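Local coordinates for F5/8 type C domain protein (Clostridium perfringens, PDB 7JRM) that probably recognises mucin glycans through a carbohydrate-binding module, as part of an O-glycopeptidase built from many domains, at residues E83-D88 / D220-N225; G142-D147 / R224-Y229; K304-S309 / L331-V336; N312-T317 / Y326-L331. One frame throughout, in Å; residues are numbered along the deposited sequence.

Interaction 1: residues E83-D88 / D220-N225; sequences ETQLSD and DAKFRN
An antiparallel strand pair in the sheet of the carbohydrate-binding module brings together strand 83-85 and strand 215-224, two strands far apart in the chain, and Thr84 and Phe223 form its hydrogen-bonded pair. Thr84 N gives to Phe223 O at 3.0 Å, and Phe223 N returns to Thr84 O at 2.8 Å. Just past the strand, Leu86 N meets Ala221 O almost straight, at 3.0 Å with 174° at the hydrogen; a water links the same carbonyl to Ser87 N.

One face of the pair is charged. The Glu83 chain is extended beyond CG (chi2 170°), which carries its carboxylate out between two bases. OE1 takes the Lys222 NZ bond at 3.0 Å from well above the carboxylate plane, and this NZ also meets Asp220 OD2 at 3.2 Å. OE2 instead lies over the centre of the Arg224 guanidinium, 3.3 Å from CZ, with the two planes 51° apart; no N-H points at it, so that attraction is purely electrostatic. Arg224 spends its directed bonds on others, NE on Thr80 OG1 and NH2, more weakly, on Asp147. A water bridges Glu83 OE2 and Lys222 NZ.

Phe223 points to the other face, where Leu86, just past the strand, packs on it. Leu86 CD1 sits over the ring as a CH-pi contact, 3.6 Å from Phe223 CD2 and displaced toward the rim, and Leu86 CD2 reaches Ala221 CB at 4.2 Å. Leu202 and Ile200 of strand 199-205 close in from the opposing sheet. Such facing antiparallel sheets are consistent with the beta-sandwich of the NPCBM family.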
loop_
_atom_site.group_PDB
_atom_site.type_symbol
_atom_site.label_atom_id
_atom_site.label_comp_id
_atom_site.label_asym_id
_atom_site.label_seq_id
_atom_site.Cartn_x
_atom_site.Cartn_y
_atom_site.Cartn_z
ATOM N N GLU A 83 -6.521 -8.884 -20.478
ATOM C CA GLU A 83 -7.492 -8.910 -21.560
ATOM C C GLU A 83 -6.788 -8.690 -22.891
ATOM O O GLU A 83 -5.769 -7.998 -22.968
ATOM C CB GLU A 83 -8.583 -7.848 -21.363
ATOM C CG GLU A 83 -9.407 -8.038 -20.101
ATOM C CD GLU A 83 -10.305 -6.852 -19.803
ATOM O OE1 GLU A 83 -10.274 -5.871 -20.575
ATOM O OE2 GLU A 83 -11.042 -6.904 -18.796
ATOM N N THR A 84 -7.342 -9.295 -23.939
ATOM C CA THR A 84 -6.811 -9.180 -25.292
ATOM C C THR A 84 -7.964 -8.905 -26.242
ATOM O O THR A 84 -8.861 -9.741 -26.390
ATOM C CB THR A 84 -6.070 -10.454 -25.713
ATOM O OG1 THR A 84 -5.058 -10.766 -24.749
ATOM C CG2 THR A 84 -5.426 -10.265 -27.079
ATOM N N GLN A 85 -7.943 -7.737 -26.878
ATOM C CA GLN A 85 -8.973 -7.402 -27.849
ATOM C C GLN A 85 -8.863 -8.307 -29.069
ATOM O O GLN A 85 -7.764 -8.593 -29.552
ATOM C CB GLN A 85 -8.855 -5.936 -28.269
ATOM C CG GLN A 85 -9.217 -4.944 -27.176
ATOM C CD GLN A 85 -10.715 -4.761 -27.027
ATOM O OE1 GLN A 85 -11.485 -5.082 -27.932
ATOM N NE2 GLN A 85 -11.136 -4.242 -25.880
ATOM N N LEU A 86 -10.014 -8.770 -29.560
ATOM C CA LEU A 86 -10.015 -9.598 -30.762
ATOM C C LEU A 86 -9.532 -8.809 -31.971
ATOM O O LEU A 86 -8.865 -9.358 -32.857
ATOM C CB LEU A 86 -11.417 -10.160 -31.012
ATOM C CG LEU A 86 -11.665 -11.597 -30.545
ATOM C CD1 LEU A 86 -11.424 -11.731 -29.050
ATOM C CD2 LEU A 86 -13.073 -12.034 -30.902
ATOM N N SER A 87 -9.854 -7.513 -32.023
ATOM C CA SER A 87 -9.380 -6.666 -33.111
ATOM C C SER A 87 -7.872 -6.452 -33.061
ATOM O O SER A 87 -7.285 -6.034 -34.065
ATOM C CB SER A 87 -10.106 -5.322 -33.077
ATOM O OG SER A 87 -9.655 -4.525 -31.996
ATOM N N ASP A 88 -7.236 -6.722 -31.924
ATOM C CA ASP A 88 -5.784 -6.704 -31.819
ATOM C C ASP A 88 -5.155 -8.034 -32.210
ATOM O O ASP A 88 -3.935 -8.188 -32.093
ATOM C CB ASP A 88 -5.357 -6.328 -30.397
ATOM C CG ASP A 88 -5.620 -4.870 -30.077
ATOM O OD1 ASP A 88 -5.977 -4.113 -31.004
ATOM O OD2 ASP A 88 -5.467 -4.479 -28.900
ATOM N N ASP A 220 -16.238 -4.180 -28.317
ATOM C CA ASP A 220 -15.346 -4.466 -27.193
ATOM C C ASP A 220 -15.100 -5.963 -27.031
ATOM O O ASP A 220 -14.823 -6.440 -25.927
ATOM C CB ASP A 220 -15.885 -3.867 -25.889
ATOM C CG ASP A 220 -14.786 -3.321 -24.998
ATOM O OD1 ASP A 220 -14.109 -2.355 -25.409
ATOM O OD2 ASP A 220 -14.603 -3.854 -23.883
ATOM N N ALA A 221 -15.203 -6.713 -28.129
ATOM C CA ALA A 221 -14.985 -8.153 -28.089
ATOM C C ALA A 221 -13.546 -8.453 -27.694
ATOM O O ALA A 221 -12.605 -7.994 -28.350
ATOM C CB ALA A 221 -15.310 -8.772 -29.447
ATOM N N LYS A 222 -13.375 -9.224 -26.624
ATOM C CA LYS A 222 -12.045 -9.442 -26.077
ATOM C C LYS A 222 -12.007 -10.757 -25.316
ATOM O O LYS A 222 -13.023 -11.219 -24.789
ATOM C CB LYS A 222 -11.632 -8.289 -25.156
ATOM C CG LYS A 222 -12.546 -8.104 -23.953
ATOM C CD LYS A 222 -12.173 -6.868 -23.153
ATOM C CE LYS A 222 -13.234 -6.539 -22.115
ATOM N NZ LYS A 222 -13.016 -5.199 -21.501
ATOM N N PHE A 223 -10.820 -11.353 -25.273
ATOM C CA PHE A 223 -10.566 -12.482 -24.395
ATOM C C PHE A 223 -10.199 -11.978 -23.006
ATOM O O PHE A 223 -9.644 -10.889 -22.846
ATOM C CB PHE A 223 -9.435 -13.355 -24.941
ATOM C CG PHE A 223 -9.822 -14.180 -26.135
ATOM C CD1 PHE A 223 -10.804 -15.152 -26.035
ATOM C CD2 PHE A 223 -9.196 -13.990 -27.357
ATOM C CE1 PHE A 223 -11.158 -15.917 -27.132
ATOM C CE2 PHE A 223 -9.546 -14.752 -28.458
ATOM C CZ PHE A 223 -10.530 -15.717 -28.345
ATOM N N ARG A 224 -10.523 -12.779 -21.994
ATOM C CA ARG A 224 -10.197 -12.447 -20.612
ATOM C C ARG A 224 -9.636 -13.685 -19.932
ATOM O O ARG A 224 -10.247 -14.755 -19.986
ATOM C CB ARG A 224 -11.425 -11.929 -19.855
ATOM C CG ARG A 224 -12.083 -10.712 -20.485
ATOM C CD ARG A 224 -13.387 -10.367 -19.787
ATOM N NE ARG A 224 -13.171 -9.878 -18.428
ATOM C CZ ARG A 224 -13.668 -8.739 -17.958
ATOM N NH1 ARG A 224 -13.421 -8.370 -16.709
ATOM N NH2 ARG A 224 -14.412 -7.965 -18.737
ATOM N N ASN A 225 -8.479 -13.535 -19.295
ATOM C CA ASN A 225 -7.783 -14.648 -18.669
ATOM C C ASN A 225 -7.780 -14.500 -17.153
ATOM O O ASN A 225 -7.751 -13.387 -16.619
ATOM C CB ASN A 225 -6.341 -14.750 -19.175
ATOM C CG ASN A 225 -6.237 -15.506 -20.481
ATOM O OD1 ASN A 225 -7.245 -15.779 -21.133
ATOM N ND2 ASN A 225 -5.016 -15.851 -20.871
HETATM O O HOH W 1 -12.334 -4.848 -18.412
HETATM O O HOH W 2 -12.006 -6.322 -30.217
#

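Interaction 2: residues G142-D147 / R224-Y229; sequences GYDIFD and RNLAEY
Asn225 stands across the loop Gly142-Asp144 and turns the two ends of its amide to different partners. OD1 accepts Asp144 N at 3.2 Å, the donor lying 38° above the carbonyl plane. That same oxygen also approaches the rim of the Tyr143 ring in the ring plane, 3.4 Å from CD1. ND2 reaches the Gly142 carbonyl O only weakly, at 3.3 Å. Ring and amide are steeply inclined to each other, while the tyrosine ring stacks with that of Phe223.

Asp144 answers in the reverse direction. With CG beside its own backbone N (chi1 -60°), the carboxylate is carried to the chain just after strand 215-224, and OD2 receives Leu226 N at 2.9 Å on its anti side. Leu226 runs past at about a right angle, its CG touching OD2. Asn225 is thus framed: its side chain holds a backbone N-H of Asp144, and the Asp144 side chain holds the peptide N-H that follows it.

Ile145 and Arg224 make a hydrogen-bonded pair where strand 145-152 begins and strand 215-224 ends, with Ile145 N to Arg224 O at 2.8 Å and Arg224 N to Ile145 O at 2.6 Å. Farther along, Asp147 and Arg224 run alongside each other in the same direction, with CB of Asp147 3.6 Å from CD of Arg224. Their planes are 44° apart, and Arg224 NH2 to Asp147 OD2 is a weak, bent bond within a salt bridge; Asp147 has Arg189 as stronger partner, and Arg224 has Thr80. At this antiparallel edge the Ile145-Arg224 pair is followed by side-chain-to-backbone bonds of Asn225 and Asp144, as the beta-sandwich passes its chain on toward helix 232-242.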
loop_
_atom_site.group_PDB
_atom_site.type_symbol
_atom_site.label_atom_id
_atom_site.label_comp_id
_atom_site.label_asym_id
_atom_site.label_seq_id
_atom_site.Cartn_x
_atom_site.Cartn_y
_atom_site.Cartn_z
ATOM N N GLY A 142 -5.492 -21.119 -25.011
ATOM C CA GLY A 142 -4.902 -20.439 -23.879
ATOM C C GLY A 142 -5.771 -19.386 -23.230
ATOM O O GLY A 142 -5.359 -18.807 -22.216
ATOM N N TYR A 143 -6.955 -19.120 -23.771
ATOM C CA TYR A 143 -7.851 -18.108 -23.236
ATOM C C TYR A 143 -8.948 -18.756 -22.400
ATOM O O TYR A 143 -9.300 -19.923 -22.597
ATOM C CB TYR A 143 -8.464 -17.277 -24.364
ATOM C CG TYR A 143 -7.447 -16.458 -25.127
ATOM C CD1 TYR A 143 -6.717 -15.460 -24.495
ATOM C CD2 TYR A 143 -7.211 -16.685 -26.477
ATOM C CE1 TYR A 143 -5.784 -14.707 -25.186
ATOM C CE2 TYR A 143 -6.281 -15.938 -27.177
ATOM C CZ TYR A 143 -5.571 -14.951 -26.527
ATOM O OH TYR A 143 -4.644 -14.206 -27.219
ATOM N N ASP A 144 -9.488 -17.984 -21.458
ATOM C CA ASP A 144 -10.460 -18.479 -20.492
ATOM C C ASP A 144 -11.872 -17.975 -20.750
ATOM O O ASP A 144 -12.821 -18.764 -20.733
ATOM C CB ASP A 144 -10.030 -18.090 -19.069
ATOM C CG ASP A 144 -8.677 -18.658 -18.691
ATOM O OD1 ASP A 144 -8.484 -19.884 -18.831
ATOM O OD2 ASP A 144 -7.805 -17.878 -18.252
ATOM N N ILE A 145 -12.038 -16.677 -20.990
ATOM C CA ILE A 145 -13.352 -16.052 -21.079
ATOM C C ILE A 145 -13.407 -15.187 -22.329
ATOM O O ILE A 145 -12.451 -14.469 -22.642
ATOM C CB ILE A 145 -13.657 -15.210 -19.819
ATOM C CG1 ILE A 145 -13.959 -16.121 -18.627
ATOM C CG2 ILE A 145 -14.813 -14.248 -20.063
ATOM C CD1 ILE A 145 -15.237 -16.915 -18.777
ATOM N N PHE A 146 -14.523 -15.262 -23.051
ATOM C CA PHE A 146 -14.812 -14.359 -24.155
ATOM C C PHE A 146 -15.929 -13.410 -23.742
ATOM O O PHE A 146 -16.994 -13.853 -23.304
ATOM C CB PHE A 146 -15.210 -15.123 -25.418
ATOM C CG PHE A 146 -15.726 -14.239 -26.515
ATOM C CD1 PHE A 146 -14.880 -13.351 -27.161
ATOM C CD2 PHE A 146 -17.058 -14.283 -26.892
ATOM C CE1 PHE A 146 -15.353 -12.530 -28.168
ATOM C CE2 PHE A 146 -17.535 -13.466 -27.900
ATOM C CZ PHE A 146 -16.681 -12.587 -28.538
ATOM N N ASP A 147 -15.683 -12.110 -23.890
ATOM C CA ASP A 147 -16.611 -11.073 -23.462
ATOM C C ASP A 147 -16.812 -10.081 -24.598
ATOM O O ASP A 147 -15.846 -9.681 -25.255
ATOM C CB ASP A 147 -16.083 -10.356 -22.211
ATOM C CG ASP A 147 -17.124 -9.472 -21.556
ATOM O OD1 ASP A 147 -18.298 -9.512 -21.981
ATOM O OD2 ASP A 147 -16.767 -8.743 -20.607
ATOM N N ARG A 224 -10.523 -12.779 -21.994
ATOM C CA ARG A 224 -10.197 -12.447 -20.612
ATOM C C ARG A 224 -9.636 -13.685 -19.932
ATOM O O ARG A 224 -10.247 -14.755 -19.986
ATOM C CB ARG A 224 -11.425 -11.929 -19.855
ATOM C CG ARG A 224 -12.083 -10.712 -20.485
ATOM C CD ARG A 224 -13.387 -10.367 -19.787
ATOM N NE ARG A 224 -13.171 -9.878 -18.428
ATOM C CZ ARG A 224 -13.668 -8.739 -17.958
ATOM N NH1 ARG A 224 -13.421 -8.370 -16.709
ATOM N NH2 ARG A 224 -14.412 -7.965 -18.737
ATOM N N ASN A 225 -8.479 -13.535 -19.295
ATOM C CA ASN A 225 -7.783 -14.648 -18.669
ATOM C C ASN A 225 -7.780 -14.500 -17.153
ATOM O O ASN A 225 -7.751 -13.387 -16.619
ATOM C CB ASN A 225 -6.341 -14.750 -19.175
ATOM C CG ASN A 225 -6.237 -15.506 -20.481
ATOM O OD1 ASN A 225 -7.245 -15.779 -21.133
ATOM N ND2 ASN A 225 -5.016 -15.851 -20.871
ATOM N N LEU A 226 -7.810 -15.639 -16.468
ATOM C CA LEU A 226 -7.671 -15.639 -15.020
ATOM C C LEU A 226 -6.297 -15.108 -14.628
ATOM O O LEU A 226 -5.319 -15.245 -15.369
ATOM C CB LEU A 226 -7.873 -17.049 -14.462
ATOM C CG LEU A 226 -9.172 -17.756 -14.857
ATOM C CD1 LEU A 226 -9.272 -19.118 -14.186
ATOM C CD2 LEU A 226 -10.375 -16.894 -14.511
ATOM N N ALA A 227 -6.232 -14.492 -13.450
ATOM C CA ALA A 227 -4.994 -13.869 -13.005
ATOM C C ALA A 227 -3.893 -14.908 -12.830
ATOM O O ALA A 227 -4.140 -16.037 -12.397
ATOM C CB ALA A 227 -5.220 -13.118 -11.693
ATOM N N GLU A 228 -2.671 -14.519 -13.182
ATOM C CA GLU A 228 -1.495 -15.353 -12.985
ATOM C C GLU A 228 -0.892 -15.185 -11.597
ATOM O O GLU A 228 0.231 -15.640 -11.359
ATOM C CB GLU A 228 -0.444 -15.045 -14.054
ATOM C CG GLU A 228 -0.768 -15.629 -15.420
ATOM C CD GLU A 228 0.295 -15.324 -16.455
ATOM O OE1 GLU A 228 0.550 -14.129 -16.716
ATOM O OE2 GLU A 228 0.876 -16.282 -17.007
ATOM N N TYR A 229 -1.614 -14.541 -10.683
ATOM C CA TYR A 229 -1.165 -14.334 -9.316
ATOM C C TYR A 229 -2.339 -14.564 -8.378
ATOM O O TYR A 229 -3.499 -14.615 -8.796
ATOM C CB TYR A 229 -0.592 -12.924 -9.120
ATOM C CG TYR A 229 -1.639 -11.835 -9.210
ATOM C CD1 TYR A 229 -2.057 -11.348 -10.441
ATOM C CD2 TYR A 229 -2.217 -11.301 -8.064
ATOM C CE1 TYR A 229 -3.017 -10.358 -10.530
ATOM C CE2 TYR A 229 -3.177 -10.313 -8.143
ATOM C CZ TYR A 229 -3.573 -9.845 -9.378
ATOM O OH TYR A 229 -4.529 -8.859 -9.462
#

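Interaction 3: residues K304-S309 / L331-V336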
loop_
_atom_site.group_PDB
_atom_site.type_symbol
_atom_site.label_atom_id
_atom_site.label_comp_id
_atom_site.label_asym_id
_atom_site.label_seq_id
_atom_site.Cartn_x
_atom_site.Cartn_y
_atom_site.Cartn_z
ATOM N N LYS A 304 24.052 8.322 39.379
ATOM C CA LYS A 304 23.133 8.244 40.509
ATOM C C LYS A 304 22.198 9.446 40.561
ATOM O O LYS A 304 21.085 9.340 41.089
ATOM C CB LYS A 304 23.916 8.126 41.816
ATOM N N TYR A 305 22.626 10.591 40.022
ATOM C CA TYR A 305 21.762 11.765 40.012
ATOM C C TYR A 305 20.648 11.632 38.983
ATOM O O TYR A 305 19.538 12.128 39.205
ATOM C CB TYR A 305 22.586 13.024 39.748
ATOM C CG TYR A 305 23.411 13.471 40.936
ATOM C CD1 TYR A 305 24.562 12.787 41.304
ATOM C CD2 TYR A 305 23.034 14.574 41.690
ATOM C CE1 TYR A 305 25.318 13.190 42.389
ATOM C CE2 TYR A 305 23.784 14.986 42.777
ATOM C CZ TYR A 305 24.925 14.290 43.122
ATOM O OH TYR A 305 25.673 14.696 44.202
ATOM N N LEU A 306 20.923 10.973 37.855
ATOM C CA LEU A 306 19.862 10.679 36.898
ATOM C C LEU A 306 18.866 9.685 37.481
ATOM O O LEU A 306 17.654 9.812 37.269
ATOM C CB LEU A 306 20.461 10.146 35.597
ATOM C CG LEU A 306 19.476 9.712 34.509
ATOM C CD1 LEU A 306 18.570 10.866 34.113
ATOM C CD2 LEU A 306 20.217 9.167 33.298
ATOM N N LEU A 307 19.362 8.689 38.219
ATOM C CA LEU A 307 18.474 7.745 38.889
ATOM C C LEU A 307 17.593 8.452 39.912
ATOM O O LEU A 307 16.393 8.171 40.011
ATOM C CB LEU A 307 19.294 6.640 39.557
ATOM C CG LEU A 307 18.574 5.764 40.584
ATOM C CD1 LEU A 307 17.578 4.845 39.899
ATOM C CD2 LEU A 307 19.577 4.963 41.402
ATOM N N LYS A 308 18.173 9.379 40.678
ATOM C CA LYS A 308 17.386 10.141 41.643
ATOM C C LYS A 308 16.413 11.079 40.940
ATOM O O LYS A 308 15.295 11.298 41.422
ATOM C CB LYS A 308 18.316 10.922 42.572
ATOM C CG LYS A 308 17.597 11.758 43.620
ATOM C CD LYS A 308 16.683 10.902 44.479
ATOM C CE LYS A 308 16.070 11.715 45.608
ATOM N NZ LYS A 308 17.098 12.158 46.590
ATOM N N SER A 309 16.816 11.639 39.797
ATOM C CA SER A 309 15.932 12.534 39.058
ATOM C C SER A 309 14.719 11.789 38.516
ATOM O O SER A 309 13.597 12.310 38.549
ATOM C CB SER A 309 16.702 13.208 37.921
ATOM O OG SER A 309 17.495 14.279 38.403
ATOM N N LEU A 331 10.455 15.187 31.982
ATOM C CA LEU A 331 11.480 14.833 32.956
ATOM C C LEU A 331 12.330 16.053 33.272
ATOM O O LEU A 331 12.752 16.772 32.362
ATOM C CB LEU A 331 12.362 13.692 32.438
ATOM C CG LEU A 331 13.421 13.159 33.402
ATOM C CD1 LEU A 331 12.777 12.589 34.658
ATOM C CD2 LEU A 331 14.282 12.111 32.719
ATOM N N THR A 332 12.578 16.274 34.560
ATOM C CA THR A 332 13.432 17.352 35.035
ATOM C C THR A 332 14.668 16.749 35.688
ATOM O O THR A 332 14.554 15.851 36.529
ATOM C CB THR A 332 12.688 18.249 36.028
ATOM O OG1 THR A 332 11.647 18.958 35.346
ATOM C CG2 THR A 332 13.639 19.252 36.665
ATOM N N LEU A 333 15.842 17.235 35.297
ATOM C CA LEU A 333 17.109 16.716 35.787
ATOM C C LEU A 333 17.800 17.741 36.677
ATOM O O LEU A 333 17.562 18.947 36.580
ATOM C CB LEU A 333 18.029 16.330 34.624
ATOM C CG LEU A 333 17.466 15.306 33.638
ATOM C CD1 LEU A 333 18.534 14.866 32.654
ATOM C CD2 LEU A 333 16.893 14.110 34.378
ATOM N N SER A 334 18.671 17.238 37.550
ATOM C CA SER A 334 19.431 18.090 38.459
ATOM C C SER A 334 20.716 17.372 38.838
ATOM O O SER A 334 20.670 16.258 39.368
ATOM C CB SER A 334 18.615 18.433 39.707
ATOM O OG SER A 334 19.443 18.955 40.732
ATOM N N GLY A 335 21.854 18.007 38.562
ATOM C CA GLY A 335 23.139 17.437 38.918
ATOM C C GLY A 335 23.548 16.220 38.124
ATOM O O GLY A 335 24.364 15.428 38.602
ATOM N N VAL A 336 23.016 16.048 36.919
ATOM C CA VAL A 336 23.291 14.874 36.100
ATOM C C VAL A 336 24.531 15.125 35.253
ATOM O O VAL A 336 24.713 16.212 34.692
ATOM C CB VAL A 336 22.075 14.527 35.220
ATOM C CG1 VAL A 336 22.344 13.270 34.405
ATOM C CG2 VAL A 336 20.831 14.355 36.080
HETATM O O HOH W 3 19.051 14.511 41.128
HETATM O O HOH W 4 13.116 14.776 38.536
#
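Ser309 OG is the polar link between helix 304-314 and the chain leaving strand 330-332. It accepts Ser334 N at 3.3 Å, a rather bent bond, and lies 3.1 Å from Tyr305 O, one turn back in its own helix. With chi1 at -79° the hydroxyl sits beside its own backbone N, within reach of both. Two waters complete the polar seam: one donates to Tyr305 O and Ser334 O, and the other joins Ser309 O to Thr332 O, which it meets at 2.7 Å.

Beneath this seam the contact is greasy. Leu333 CD2 touches both Ser309 CB and Leu306 CD1, the latter at 3.7 Å as the two leucines pass at a slant. Val336 packs at the root of Leu306: Val336 CG1 lies 3.8 Å from Leu306 CB, and CG2 faces the backbone near Leu306 N. At the outer end the Gly335 carbonyl O comes within 3.2 Å of Tyr305 CG, and Ser334 O approaches the ring edge near its plane. A positive phi of 70° at Gly335 turns the chain here, and Asn356 then takes Val336 N and offers its own N-H to Leu333 O.

The chemistry implies a helix held mainly by leucine and valine packing, with one serine bond and water-bridged carbonyls adding polar links and no charge pair across the two segments.

Interaction 4: residues N312-T317 / Y326-L331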
loop_
_atom_site.group_PDB
_atom_site.type_symbol
_atom_site.label_atom_id
_atom_site.label_comp_id
_atom_site.label_asym_id
_atom_site.label_seq_id
_atom_site.Cartn_x
_atom_site.Cartn_y
_atom_site.Cartn_z
ATOM N N ASN A 312 12.383 10.908 41.424
ATOM C CA ASN A 312 11.594 12.051 41.872
ATOM C C ASN A 312 10.411 12.302 40.946
ATOM O O ASN A 312 9.329 12.691 41.401
ATOM C CB ASN A 312 12.476 13.297 41.958
ATOM C CG ASN A 312 13.094 13.479 43.330
ATOM O OD1 ASN A 312 12.392 13.519 44.341
ATOM N ND2 ASN A 312 14.417 13.595 43.373
ATOM N N GLN A 313 10.596 12.082 39.642
ATOM C CA GLN A 313 9.521 12.328 38.689
ATOM C C GLN A 313 8.446 11.249 38.754
ATOM O O GLN A 313 7.264 11.541 38.548
ATOM C CB GLN A 313 10.089 12.422 37.273
ATOM C CG GLN A 313 9.104 12.937 36.235
ATOM C CD GLN A 313 9.229 14.429 36.003
ATOM O OE1 GLN A 313 10.327 14.986 36.045
ATOM N NE2 GLN A 313 8.102 15.085 35.751
ATOM N N LEU A 314 8.833 10.006 39.039
ATOM C CA LEU A 314 7.905 8.884 39.024
ATOM C C LEU A 314 7.410 8.484 40.407
ATOM O O LEU A 314 6.506 7.646 40.497
ATOM C CB LEU A 314 8.558 7.669 38.354
ATOM C CG LEU A 314 8.777 7.774 36.844
ATOM C CD1 LEU A 314 9.557 6.576 36.329
ATOM C CD2 LEU A 314 7.446 7.908 36.122
ATOM N N ASN A 315 7.975 9.055 41.472
ATOM C CA ASN A 315 7.604 8.710 42.842
ATOM C C ASN A 315 7.764 7.216 43.090
ATOM O O ASN A 315 6.776 6.474 43.121
ATOM C CB ASN A 315 6.171 9.162 43.142
ATOM C CG ASN A 315 5.750 8.887 44.578
ATOM O OD1 ASN A 315 6.538 8.391 45.383
ATOM N ND2 ASN A 315 4.504 9.208 44.902
ATOM N N LYS A 316 9.003 6.771 43.276
ATOM C CA LYS A 316 9.294 5.379 43.594
ATOM C C LYS A 316 10.746 5.285 44.033
ATOM O O LYS A 316 11.538 6.210 43.828
ATOM C CB LYS A 316 9.032 4.452 42.404
ATOM C CG LYS A 316 9.564 4.969 41.081
ATOM C CD LYS A 316 9.588 3.867 40.036
ATOM C CE LYS A 316 10.448 2.699 40.490
ATOM N NZ LYS A 316 9.972 1.406 39.924
ATOM N N THR A 317 11.083 4.154 44.645
ATOM C CA THR A 317 12.441 3.866 45.076
ATOM C C THR A 317 12.920 2.574 44.429
ATOM O O THR A 317 12.129 1.786 43.901
ATOM C CB THR A 317 12.534 3.748 46.605
ATOM O OG1 THR A 317 11.888 2.542 47.033
ATOM C CG2 THR A 317 11.863 4.936 47.272
ATOM N N TYR A 326 9.263 3.886 29.775
ATOM C CA TYR A 326 8.246 4.137 28.760
ATOM C C TYR A 326 7.197 5.139 29.223
ATOM O O TYR A 326 6.489 5.707 28.384
ATOM C CB TYR A 326 7.560 2.828 28.363
ATOM C CG TYR A 326 8.340 1.984 27.377
ATOM C CD1 TYR A 326 9.618 2.349 26.975
ATOM C CD2 TYR A 326 7.795 0.820 26.849
ATOM C CE1 TYR A 326 10.332 1.579 26.075
ATOM C CE2 TYR A 326 8.501 0.043 25.948
ATOM C CZ TYR A 326 9.769 0.428 25.564
ATOM O OH TYR A 326 10.479 -0.339 24.669
ATOM N N SER A 327 7.082 5.368 30.529
ATOM C CA SER A 327 6.051 6.238 31.075
ATOM C C SER A 327 6.477 7.699 31.178
ATOM O O SER A 327 5.634 8.548 31.487
ATOM C CB SER A 327 5.618 5.734 32.455
ATOM O OG SER A 327 6.348 6.374 33.484
ATOM N N LEU A 328 7.748 8.017 30.932
ATOM C CA LEU A 328 8.194 9.406 30.973
ATOM C C LEU A 328 7.710 10.156 29.741
ATOM O O LEU A 328 8.094 9.833 28.611
ATOM C CB LEU A 328 9.715 9.502 31.070
ATOM C CG LEU A 328 10.460 9.216 32.381
ATOM C CD1 LEU A 328 9.748 9.840 33.575
ATOM C CD2 LEU A 328 10.720 7.736 32.601
ATOM N N THR A 329 6.863 11.161 29.959
ATOM C CA THR A 329 6.557 12.150 28.937
ATOM C C THR A 329 7.253 13.476 29.192
ATOM O O THR A 329 7.507 14.224 28.244
ATOM C CB THR A 329 5.044 12.386 28.848
ATOM O OG1 THR A 329 4.566 12.935 30.083
ATOM C CG2 THR A 329 4.317 11.082 28.555
ATOM N N THR A 330 7.559 13.776 30.453
ATOM C CA THR A 330 8.339 14.943 30.832
ATOM C C THR A 330 9.295 14.537 31.943
ATOM O O THR A 330 8.995 13.647 32.743
ATOM C CB THR A 330 7.447 16.106 31.293
ATOM O OG1 THR A 330 8.266 17.199 31.728
ATOM C CG2 THR A 330 6.538 15.668 32.434
ATOM N N LEU A 331 10.455 15.187 31.982
ATOM C CA LEU A 331 11.480 14.833 32.956
ATOM C C LEU A 331 12.330 16.053 33.272
ATOM O O LEU A 331 12.752 16.772 32.362
ATOM C CB LEU A 331 12.362 13.692 32.438
ATOM C CG LEU A 331 13.421 13.159 33.402
ATOM C CD1 LEU A 331 12.777 12.589 34.658
ATOM C CD2 LEU A 331 14.282 12.111 32.719
#
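Gln313 lies over the start of strand 330-332 and touches it with every atom from CB outward. CB rests on Leu331 CD1 at 3.8 Å. CG then passes Thr330 O at 3.6 Å and grazes Leu328 CD1. A bend at chi2 (95°) turns the amide along the strand backbone, where CD lies 3.4 Å from Thr330 O. OE1 sits 3.3 Å from Leu331 CA and accepts the N-H of Thr332, the next residue, so the amide is fixed on the strand by that bond. At the other tip NE2 packs on the Thr330 methyl, CG2, at 3.7 Å; it is also near Thr330 O, but the angle is too poor for a bond.

Leu314 extends the contact, crossing Leu328 at about a right angle. Its CD2 meets Leu328 CD1 at 3.9 Å and Ser327 OG at 3.2 Å, a hydroxyl bonded to Asp324 O. The last turn of helix 304-314 is therefore laid over the link between helix 322-326 and strand 330-332, and that strand pairs by its backbone with the parallel strand 350-352, in a sheet that fits a leucine-rich repeat.

Interactions 1 and 2 lie with centres about 10 Å apart in one antiparallel sheet, where strand 215-224 is flanked by 83-85 and 145-152; they share Arg224 and Asn225 and touch, Lys222 N pairing with Asp147 O. Interactions 3 and 4, centres about 11 Å apart, share Leu331, helix 304-314 and strand 330-332, with interaction 4 nested inside the loop closed by interaction 3. Between the two groups, centres are about 63 to 74 Å apart, on opposite sides of the chain's centre. Interactions 1 and 2 close before 3 and 4 open, with helices 232-242, 251-270 and 273-288 between, so the chain is an extended string of separately packed modules.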